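Designed helical repeat protein (Synthetic construct, PDB 5CWQ) has no known biological activity but is a de novo designed protein that folds into a stacked array of helical repeats. Local coordinates at residues 18-21 with 22-25; 25-28 with 29-32; 72-75 with 76-80; 46-49 with 50-54. All coordinates share one frame; numbering follows the deposited sequence.

Contact 1 of 4, residues 18-21 with 22-25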
loop_
_atom_site.group_PDB
_atom_site.type_symbol
_atom_site.label_atom_id
_atom_site.label_comp_id
_atom_site.label_asym_id
_atom_site.label_seq_id
_atom_site.Cartn_x
_atom_site.Cartn_y
_atom_site.Cartn_z
ATOM N N GLN A 18 -0.822 -14.208 -12.048
ATOM C CA GLN A 18 -0.062 -15.382 -12.462
ATOM C C GLN A 18 1.207 -14.985 -13.209
ATOM O O GLN A 18 2.265 -15.581 -13.009
ATOM C CB GLN A 18 -0.924 -16.295 -13.335
ATOM C CG GLN A 18 -2.027 -17.019 -12.574
ATOM C CD GLN A 18 -1.494 -17.959 -11.508
ATOM O OE1 GLN A 18 -1.982 -17.970 -10.377
ATOM N NE2 GLN A 18 -0.495 -18.758 -11.865
ATOM N N GLU A 19 1.101 -13.978 -14.070
ATOM C CA GLU A 19 2.262 -13.485 -14.802
ATOM C C GLU A 19 3.272 -12.856 -13.847
ATOM O O GLU A 19 4.481 -13.005 -14.023
ATOM C CB GLU A 19 1.838 -12.471 -15.867
ATOM C CG GLU A 19 1.194 -13.096 -17.098
ATOM C CD GLU A 19 2.152 -13.976 -17.883
ATOM O OE1 GLU A 19 3.376 -13.892 -17.646
ATOM O OE2 GLU A 19 1.680 -14.755 -18.738
ATOM N N ALA A 20 2.771 -12.155 -12.834
ATOM C CA ALA A 20 3.634 -11.535 -11.835
ATOM C C ALA A 20 4.317 -12.603 -10.986
ATOM O O ALA A 20 5.459 -12.429 -10.558
ATOM C CB ALA A 20 2.834 -10.582 -10.957
ATOM N N ARG A 21 3.613 -13.707 -10.749
ATOM C CA ARG A 21 4.158 -14.817 -9.974
ATOM C C ARG A 21 5.294 -15.500 -10.725
ATOM O O ARG A 21 6.283 -15.920 -10.124
ATOM C CB ARG A 21 3.065 -15.836 -9.644
ATOM C CG ARG A 21 2.229 -15.485 -8.423
ATOM C CD ARG A 21 1.080 -16.466 -8.242
ATOM N NE ARG A 21 0.329 -16.221 -7.012
ATOM C CZ ARG A 21 -0.825 -16.810 -6.708
ATOM N NH1 ARG A 21 -1.378 -17.677 -7.547
ATOM N NH2 ARG A 21 -1.434 -16.525 -5.564
ATOM N N LYS A 22 5.148 -15.618 -12.041
ATOM C CA LYS A 22 6.181 -16.226 -12.869
ATOM C C LYS A 22 7.388 -15.301 -12.981
ATOM O O LYS A 22 8.531 -15.753 -12.943
ATOM C CB LYS A 22 5.630 -16.564 -14.256
ATOM C CG LYS A 22 4.980 -17.940 -14.336
ATOM C CD LYS A 22 3.662 -17.913 -15.094
ATOM C CE LYS A 22 3.843 -17.491 -16.542
ATOM N NZ LYS A 22 2.544 -17.469 -17.268
ATOM N N ARG A 23 7.129 -14.003 -13.111
ATOM C CA ARG A 23 8.201 -13.013 -13.146
ATOM C C ARG A 23 8.911 -12.974 -11.797
ATOM O O ARG A 23 10.119 -12.751 -11.727
ATOM C CB ARG A 23 7.658 -11.628 -13.507
ATOM C CG ARG A 23 7.313 -11.463 -14.981
ATOM C CD ARG A 23 7.024 -10.010 -15.325
ATOM N NE ARG A 23 5.833 -9.505 -14.643
ATOM C CZ ARG A 23 4.600 -9.529 -15.145
ATOM N NH1 ARG A 23 4.365 -10.034 -16.351
ATOM N NH2 ARG A 23 3.593 -9.041 -14.434
ATOM N N SER A 24 8.154 -13.189 -10.725
ATOM C CA SER A 24 8.727 -13.240 -9.385
ATOM C C SER A 24 9.671 -14.427 -9.253
ATOM O O SER A 24 10.743 -14.316 -8.661
ATOM C CB SER A 24 7.627 -13.328 -8.324
ATOM O OG SER A 24 6.862 -12.136 -8.272
ATOM N N GLU A 25 9.267 -15.565 -9.809
ATOM C CA GLU A 25 10.070 -16.781 -9.725
ATOM C C GLU A 25 11.323 -16.677 -10.590
ATOM O O GLU A 25 12.378 -17.199 -10.228
ATOM C CB GLU A 25 9.239 -17.997 -10.142
ATOM C CG GLU A 25 9.971 -19.330 -10.018
ATOM C CD GLU A 25 10.410 -19.635 -8.596
ATOM O OE1 GLU A 25 9.822 -19.066 -7.651
ATOM O OE2 GLU A 25 11.346 -20.444 -8.422
#
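Packing of R23 onto E19 and A20, one turn back, is a local, side-chain contact within helix 5-30, the first helix of the designed helical repeat fold. The R23 chain bends at chi3 (-65°), which turns its guanidinium back over the helix, with E19 O under the centre of one face and A20 N nearer the rim. NH1 of R23 comes within 3.5 Å of E19 CB, while R23 NH2 reaches on to a salt bridge with E42 of helix 33-57. E19 folds at chi2, and its OE1 stands 4.2 Å from R23 NH1, well out of the guanidinium plane, so no N-H points at that oxygen and only charge relates the carboxylate to the guanidinium. E19 OE2 meets K22 NZ at 3.2 Å in a weak salt bridge, somewhat doubtful because the lysine is modelled in two conformers. With an alanine in place of E19, K22 NZ would probably lose its carboxylate mate and R23 a nearby negative charge, though E42 would remain. A20 and S24 are buried on the side facing helix 33-57, where both side chains pack. There A20 O accepts the backbone bond from S24 N at 2.8 Å.

Contact 2 of 4, residues 25-28 with 29-32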
loop_
_atom_site.group_PDB
_atom_site.type_symbol
_atom_site.label_atom_id
_atom_site.label_comp_id
_atom_site.label_asym_id
_atom_site.label_seq_id
_atom_site.Cartn_x
_atom_site.Cartn_y
_atom_site.Cartn_z
ATOM N N GLU A 25 9.267 -15.565 -9.809
ATOM C CA GLU A 25 10.070 -16.781 -9.725
ATOM C C GLU A 25 11.323 -16.677 -10.590
ATOM O O GLU A 25 12.378 -17.199 -10.228
ATOM C CB GLU A 25 9.239 -17.997 -10.142
ATOM C CG GLU A 25 9.971 -19.330 -10.018
ATOM C CD GLU A 25 10.410 -19.635 -8.596
ATOM O OE1 GLU A 25 9.822 -19.066 -7.651
ATOM O OE2 GLU A 25 11.346 -20.444 -8.422
ATOM N N GLU A 26 11.203 -16.010 -11.733
ATOM C CA GLU A 26 12.338 -15.808 -12.629
ATOM C C GLU A 26 13.399 -14.931 -11.972
ATOM O O GLU A 26 14.594 -15.215 -12.058
ATOM C CB GLU A 26 11.879 -15.178 -13.945
ATOM C CG GLU A 26 11.132 -16.135 -14.864
ATOM C CD GLU A 26 10.480 -15.432 -16.041
ATOM O OE1 GLU A 26 10.618 -14.196 -16.153
ATOM O OE2 GLU A 26 9.826 -16.120 -16.854
ATOM N N ALA A 27 12.955 -13.864 -11.317
ATOM C CA ALA A 27 13.863 -12.948 -10.640
ATOM C C ALA A 27 14.436 -13.585 -9.378
ATOM O O ALA A 27 15.593 -13.350 -9.025
ATOM C CB ALA A 27 13.147 -11.653 -10.303
ATOM N N ARG A 28 13.621 -14.392 -8.704
ATOM C CA ARG A 28 14.029 -15.048 -7.467
ATOM C C ARG A 28 15.181 -16.015 -7.716
ATOM O O ARG A 28 16.103 -16.121 -6.906
ATOM C CB ARG A 28 12.845 -15.790 -6.838
ATOM C CG ARG A 28 13.182 -16.536 -5.552
ATOM C CD ARG A 28 11.957 -17.215 -4.941
ATOM N NE ARG A 28 11.024 -16.258 -4.341
ATOM C CZ ARG A 28 9.887 -15.839 -4.898
ATOM N NH1 ARG A 28 9.501 -16.281 -6.091
ATOM N NH2 ARG A 28 9.124 -14.969 -4.251
ATOM N N GLU A 29 15.127 -16.716 -8.842
ATOM C CA GLU A 29 16.163 -17.677 -9.192
ATOM C C GLU A 29 17.456 -16.973 -9.591
ATOM O O GLU A 29 18.548 -17.514 -9.409
ATOM C CB GLU A 29 15.685 -18.582 -10.326
ATOM C CG GLU A 29 14.581 -19.541 -9.919
ATOM C CD GLU A 29 14.004 -20.296 -11.098
ATOM O OE1 GLU A 29 14.558 -20.174 -12.212
ATOM O OE2 GLU A 29 12.996 -21.011 -10.913
ATOM N N ARG A 30 17.327 -15.768 -10.135
ATOM C CA ARG A 30 18.481 -14.981 -10.559
ATOM C C ARG A 30 19.033 -14.127 -9.419
ATOM O O ARG A 30 20.046 -13.446 -9.578
ATOM C CB ARG A 30 18.104 -14.090 -11.746
ATOM C CG ARG A 30 17.855 -14.860 -13.035
ATOM C CD ARG A 30 17.257 -13.980 -14.126
ATOM N NE ARG A 30 18.002 -12.734 -14.307
ATOM C CZ ARG A 30 17.637 -11.547 -13.826
ATOM N NH1 ARG A 30 16.520 -11.407 -13.119
ATOM N NH2 ARG A 30 18.397 -10.485 -14.057
ATOM N N GLY A 31 18.363 -14.164 -8.272
ATOM C CA GLY A 31 18.777 -13.381 -7.122
ATOM C C GLY A 31 18.543 -11.893 -7.306
ATOM O O GLY A 31 19.042 -11.078 -6.529
ATOM N N ASP A 32 17.781 -11.535 -8.337
ATOM C CA ASP A 32 17.482 -10.136 -8.627
ATOM C C ASP A 32 16.336 -9.645 -7.739
ATOM O O ASP A 32 15.164 -9.753 -8.103
ATOM C CB ASP A 32 17.134 -9.967 -10.109
ATOM C CG ASP A 32 17.171 -8.518 -10.560
ATOM O OD1 ASP A 32 17.115 -7.614 -9.701
ATOM O OD2 ASP A 32 17.258 -8.286 -11.784
#
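A27 O, in the last turn of helix 5-30, is gripped by two backbone N-H groups: D32 N bonds to it at 2.9 Å with an N-H...O angle of 136°, and R30 N adds a weak bond at 3.2 Å. G31, with a phi of 71°, turns the chain here, and its own N makes a weak 3.3 Å bond to R28 O; together with the D32 bond this is a Schellman motif. The turn delivers D32 straight to the N-cap of helix 33-57, where OD1 takes a weak bond from E35 N. R30 carries CG beside its own N, 3.4 Å from E26 O, and the bend at chi3 then turns the guanidinium toward D32; its NH2 makes a weak salt bridge to D32 OD2, and its NH1 has a stronger mate in E35. On the other side of the helix E25 bends at chi2 and swings its carboxylate toward the extended E29. Their planes are steeply turned, 78° apart, and E25 OE2 lies 3.0 Å from E29 OE2, two acceptors with no bond between them. R28 NH1 holds the other oxygen, E25 OE1, at 3.2 Å on its anti side but well out of the carboxylate plane, in a salt bridge, while R28 NH2 pairs with E76 of helix 60-86. Such closeness of two carboxylates probably means some mutual repulsion, which R28 may ease, perhaps with partial protonation of one of the pair.

Contact 3 of 4, residues 72-75 with 76-80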
loop_
_atom_site.group_PDB
_atom_site.type_symbol
_atom_site.label_atom_id
_atom_site.label_comp_id
_atom_site.label_asym_id
_atom_site.label_seq_id
_atom_site.Cartn_x
_atom_site.Cartn_y
_atom_site.Cartn_z
ATOM N N ARG A 72 -0.145 -13.993 1.312
ATOM C CA ARG A 72 0.988 -14.663 0.687
ATOM C C ARG A 72 1.985 -13.645 0.136
ATOM O O ARG A 72 3.188 -13.765 0.361
ATOM C CB ARG A 72 0.504 -15.598 -0.424
ATOM C CG ARG A 72 1.618 -16.343 -1.142
ATOM C CD ARG A 72 1.062 -17.349 -2.136
ATOM N NE ARG A 72 2.107 -17.925 -2.977
ATOM C CZ ARG A 72 1.894 -18.844 -3.914
ATOM N NH1 ARG A 72 0.668 -19.301 -4.136
ATOM N NH2 ARG A 72 2.908 -19.308 -4.632
ATOM N N VAL A 73 1.479 -12.645 -0.580
ATOM C CA VAL A 73 2.321 -11.575 -1.112
ATOM C C VAL A 73 3.015 -10.846 0.032
ATOM O O VAL A 73 4.198 -10.517 -0.054
ATOM C CB VAL A 73 1.498 -10.566 -1.946
ATOM C CG1 VAL A 73 2.357 -9.383 -2.385
ATOM C CG2 VAL A 73 0.898 -11.249 -3.157
ATOM N N LEU A 74 2.262 -10.603 1.100
ATOM C CA LEU A 74 2.780 -9.944 2.290
ATOM C C LEU A 74 3.983 -10.689 2.864
ATOM O O LEU A 74 5.032 -10.093 3.111
ATOM C CB LEU A 74 1.672 -9.832 3.341
ATOM C CG LEU A 74 2.073 -9.400 4.752
ATOM C CD1 LEU A 74 2.793 -8.072 4.723
ATOM C CD2 LEU A 74 0.843 -9.317 5.638
ATOM N N GLU A 75 3.828 -11.992 3.067
ATOM C CA GLU A 75 4.883 -12.810 3.650
ATOM C C GLU A 75 6.111 -12.885 2.743
ATOM O O GLU A 75 7.246 -12.870 3.221
ATOM C CB GLU A 75 4.352 -14.213 3.944
ATOM C CG GLU A 75 3.357 -14.242 5.099
ATOM C CD GLU A 75 2.502 -15.494 5.127
ATOM O OE1 GLU A 75 2.499 -16.246 4.131
ATOM O OE2 GLU A 75 1.825 -15.725 6.152
ATOM N N GLU A 76 5.885 -12.955 1.435
ATOM C CA GLU A 76 6.989 -12.973 0.482
ATOM C C GLU A 76 7.723 -11.637 0.486
ATOM O O GLU A 76 8.952 -11.595 0.457
ATOM C CB GLU A 76 6.487 -13.300 -0.927
ATOM C CG GLU A 76 6.047 -14.747 -1.093
ATOM C CD GLU A 76 5.640 -15.089 -2.517
ATOM O OE1 GLU A 76 6.188 -14.482 -3.464
ATOM O OE2 GLU A 76 4.772 -15.969 -2.686
ATOM N N ALA A 77 6.965 -10.546 0.535
ATOM C CA ALA A 77 7.558 -9.216 0.530
ATOM C C ALA A 77 8.313 -8.956 1.834
ATOM O O ALA A 77 9.313 -8.240 1.845
ATOM C CB ALA A 77 6.488 -8.156 0.303
ATOM N N ARG A 78 7.835 -9.548 2.928
ATOM C CA ARG A 78 8.539 -9.482 4.209
ATOM C C ARG A 78 9.925 -10.108 4.105
ATOM O O ARG A 78 10.894 -9.596 4.668
ATOM C CB ARG A 78 7.745 -10.195 5.303
ATOM C CG ARG A 78 6.614 -9.388 5.911
ATOM C CD ARG A 78 5.801 -10.254 6.863
ATOM N NE ARG A 78 4.755 -9.505 7.555
ATOM C CZ ARG A 78 3.814 -10.062 8.313
ATOM N NH1 ARG A 78 3.780 -11.378 8.475
ATOM N NH2 ARG A 78 2.902 -9.304 8.906
ATOM N N LYS A 79 10.011 -11.225 3.393
ATOM C CA LYS A 79 11.277 -11.923 3.220
ATOM C C LYS A 79 12.241 -11.080 2.388
ATOM O O LYS A 79 13.425 -10.984 2.703
ATOM C CB LYS A 79 11.051 -13.284 2.559
ATOM C CG LYS A 79 12.293 -14.158 2.492
ATOM C CD LYS A 79 12.020 -15.448 1.732
ATOM C CE LYS A 79 13.240 -16.361 1.717
ATOM N NZ LYS A 79 13.026 -17.577 0.881
ATOM N N VAL A 80 11.724 -10.466 1.328
ATOM C CA VAL A 80 12.543 -9.631 0.456
ATOM C C VAL A 80 13.086 -8.425 1.216
ATOM O O VAL A 80 14.229 -8.016 1.010
ATOM C CB VAL A 80 11.745 -9.151 -0.779
ATOM C CG1 VAL A 80 12.564 -8.171 -1.620
ATOM C CG2 VAL A 80 11.322 -10.341 -1.623
#
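L74 lies against the guanidinium of R78, one turn further along helix 60-86, with its CG 3.8 Å above one face and offset toward the rim. Both methyls take part: CD1 is 3.7 Å from R78 NE, and CD2 is 3.9 Å from R78 NH2. The leucine carries CG anti to its own N (chi1 169°), which tips the branched end forward along the helix, and R78 rises fully extended from CG to NE to meet it. Helix 90-114 backs the leucine with I100, and K126 of helix 117-144 touches both L74 and R78. Trimming the leucine to an alanine would probably take the apolar support from under the R78 guanidinium, freeing it to turn, and open a gap beside I100.

A second pair sits on another side of the helix. R72 and E76 run side by side and point the same way, and R72 NE gives a weak, fairly straight bond to E76 OE2 (3.3 Å, N-H...O angle 155°), a hydrogen bond that forms part of a salt bridge. The carboxylate meets the guanidinium at its edge although the two planes are 54° apart. E76 OE1 turns to R28 of helix 5-30, so this one carboxylate joins two helices. A77 is buried against A99 and I100, its CB 3.3 Å from V73 O. Small and branched apolar residues facing the neighbouring helices, with an i to i+4 salt bridge on a more polar side, are what is expected of an amphipathic helix in a helical repeat fold.

Contact 4 of 4, residues 46-49 with 50-54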
loop_
_atom_site.group_PDB
_atom_site.type_symbol
_atom_site.label_atom_id
_atom_site.label_comp_id
_atom_site.label_asym_id
_atom_site.label_seq_id
_atom_site.Cartn_x
_atom_site.Cartn_y
_atom_site.Cartn_z
ATOM N N ALA A 46 -2.738 -6.788 -8.397
ATOM C CA ALA A 46 -3.692 -7.762 -8.907
ATOM C C ALA A 46 -4.599 -8.264 -7.788
ATOM O O ALA A 46 -5.804 -8.419 -7.979
ATOM C CB ALA A 46 -2.958 -8.928 -9.559
ATOM N N VAL A 47 -4.012 -8.514 -6.622
ATOM C CA VAL A 47 -4.768 -9.006 -5.475
ATOM C C VAL A 47 -5.754 -7.948 -4.984
ATOM O O VAL A 47 -6.869 -8.278 -4.578
ATOM C CB VAL A 47 -3.826 -9.431 -4.322
ATOM C CG1 VAL A 47 -4.604 -9.702 -3.042
ATOM C CG2 VAL A 47 -3.040 -10.672 -4.719
ATOM N N GLN A 48 -5.348 -6.682 -5.023
ATOM C CA GLN A 48 -6.249 -5.597 -4.655
ATOM C C GLN A 48 -7.452 -5.580 -5.590
ATOM O O GLN A 48 -8.580 -5.326 -5.166
ATOM C CB GLN A 48 -5.539 -4.244 -4.698
ATOM C CG GLN A 48 -6.428 -3.087 -4.246
ATOM C CD GLN A 48 -5.865 -1.723 -4.587
ATOM O OE1 GLN A 48 -5.061 -1.577 -5.507
ATOM N NE2 GLN A 48 -6.291 -0.710 -3.842
ATOM N N GLU A 49 -7.202 -5.848 -6.867
ATOM C CA GLU A 49 -8.265 -5.866 -7.862
ATOM C C GLU A 49 -9.250 -6.995 -7.569
ATOM O O GLU A 49 -10.461 -6.804 -7.644
ATOM C CB GLU A 49 -7.681 -6.015 -9.268
ATOM C CG GLU A 49 -8.660 -5.686 -10.381
ATOM C CD GLU A 49 -8.029 -5.766 -11.761
ATOM O OE1 GLU A 49 -6.789 -5.893 -11.844
ATOM O OE2 GLU A 49 -8.776 -5.704 -12.762
ATOM N N LEU A 50 -8.725 -8.168 -7.223
ATOM C CA LEU A 50 -9.561 -9.314 -6.876
ATOM C C LEU A 50 -10.430 -9.017 -5.656
ATOM O O LEU A 50 -11.598 -9.404 -5.605
ATOM C CB LEU A 50 -8.696 -10.548 -6.610
ATOM C CG LEU A 50 -7.959 -11.136 -7.815
ATOM C CD1 LEU A 50 -6.912 -12.144 -7.358
ATOM C CD2 LEU A 50 -8.935 -11.782 -8.786
ATOM N N ALA A 51 -9.853 -8.331 -4.677
ATOM C CA ALA A 51 -10.574 -7.982 -3.458
ATOM C C ALA A 51 -11.733 -7.035 -3.761
ATOM O O ALA A 51 -12.832 -7.194 -3.230
ATOM C CB ALA A 51 -9.628 -7.355 -2.447
ATOM N N ARG A 52 -11.480 -6.053 -4.619
ATOM C CA ARG A 52 -12.500 -5.073 -4.971
ATOM C C ARG A 52 -13.622 -5.711 -5.787
ATOM O O ARG A 52 -14.783 -5.319 -5.664
ATOM C CB ARG A 52 -11.873 -3.908 -5.738
ATOM C CG ARG A 52 -11.122 -2.937 -4.843
ATOM C CD ARG A 52 -10.474 -1.816 -5.634
ATOM N NE ARG A 52 -10.245 -0.636 -4.801
ATOM C CZ ARG A 52 -11.019 0.449 -4.781
ATOM N NH1 ARG A 52 -12.094 0.543 -5.560
ATOM N NH2 ARG A 52 -10.709 1.457 -3.977
ATOM N N VAL A 53 -13.275 -6.693 -6.615
ATOM C CA VAL A 53 -14.276 -7.447 -7.364
ATOM C C VAL A 53 -15.144 -8.241 -6.393
ATOM O O VAL A 53 -16.364 -8.308 -6.547
ATOM C CB VAL A 53 -13.623 -8.404 -8.395
ATOM C CG1 VAL A 53 -14.640 -9.404 -8.950
ATOM C CG2 VAL A 53 -13.002 -7.612 -9.531
ATOM N N ALA A 54 -14.507 -8.846 -5.395
ATOM C CA ALA A 54 -15.225 -9.601 -4.376
ATOM C C ALA A 54 -16.174 -8.685 -3.603
ATOM O O ALA A 54 -17.318 -9.052 -3.331
ATOM C CB ALA A 54 -14.248 -10.278 -3.426
#
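Q48 and R52 stand one turn apart on helix 33-57, the second helix of the designed helical repeat fold, and their chains lie alongside each other, pointing the same way. Two different first torsions bring them together: Q48 has CG anti to its N (chi1 -177°) and leans forward along the helix, while R52 has CG beside its N (chi1 -77°) and leans back. Both then run extended, and the amide and guanidinium end nearly at right angles, 84° between planes. Q48 NE2 and R52 NE, both donors, remain 4.1 Å apart; what they share is E109 OE2 of helix 90-114, through a weak hydrogen bond from the glutamine and a long, weak ion pair from the arginine. The start of the R52 chain rests on the backbone, its CG 3.5 Å from Q48 O.

L50 also turns CG back beside its N, which sets that carbon 3.5 Å from A46 O and the side chain against A13 of helix 5-30. E49 takes the forward choice instead, stretching out along A13 and E9 of the same helix. The buried residues are small or branched: V47 packs on A70 and K69 of helix 60-86, and A51 on V110. Beneath all this the regular bonds run on, V53 N to E49 O at 3.0 Å among them. The same carbonyl also meets a methyl, V53 CG2 lying 3.3 Å from E49 O.

How the contacts relate
Along the chain the order is contact 1, contact 2, contact 4, contact 3. Contact 2 runs on from contact 1 to the C-terminal end of helix 5-30 and the turn after it; their centres are about 10 Å apart and they share E25. Contact 4 lies on helix 33-57 and contact 3 on helix 60-86. The centre of contact 3 is about 14 Å from those of contacts 1 and 2 and about 18 Å from that of contact 4. It meets contact 2 through the R28-E76 salt bridge, contact 4 through V73 and V47, and contact 1 where the like charges of R21 and R72 come close. Helix 60-86 is thus joined to helix 5-30 by a salt bridge and to helix 33-57 by apolar packing.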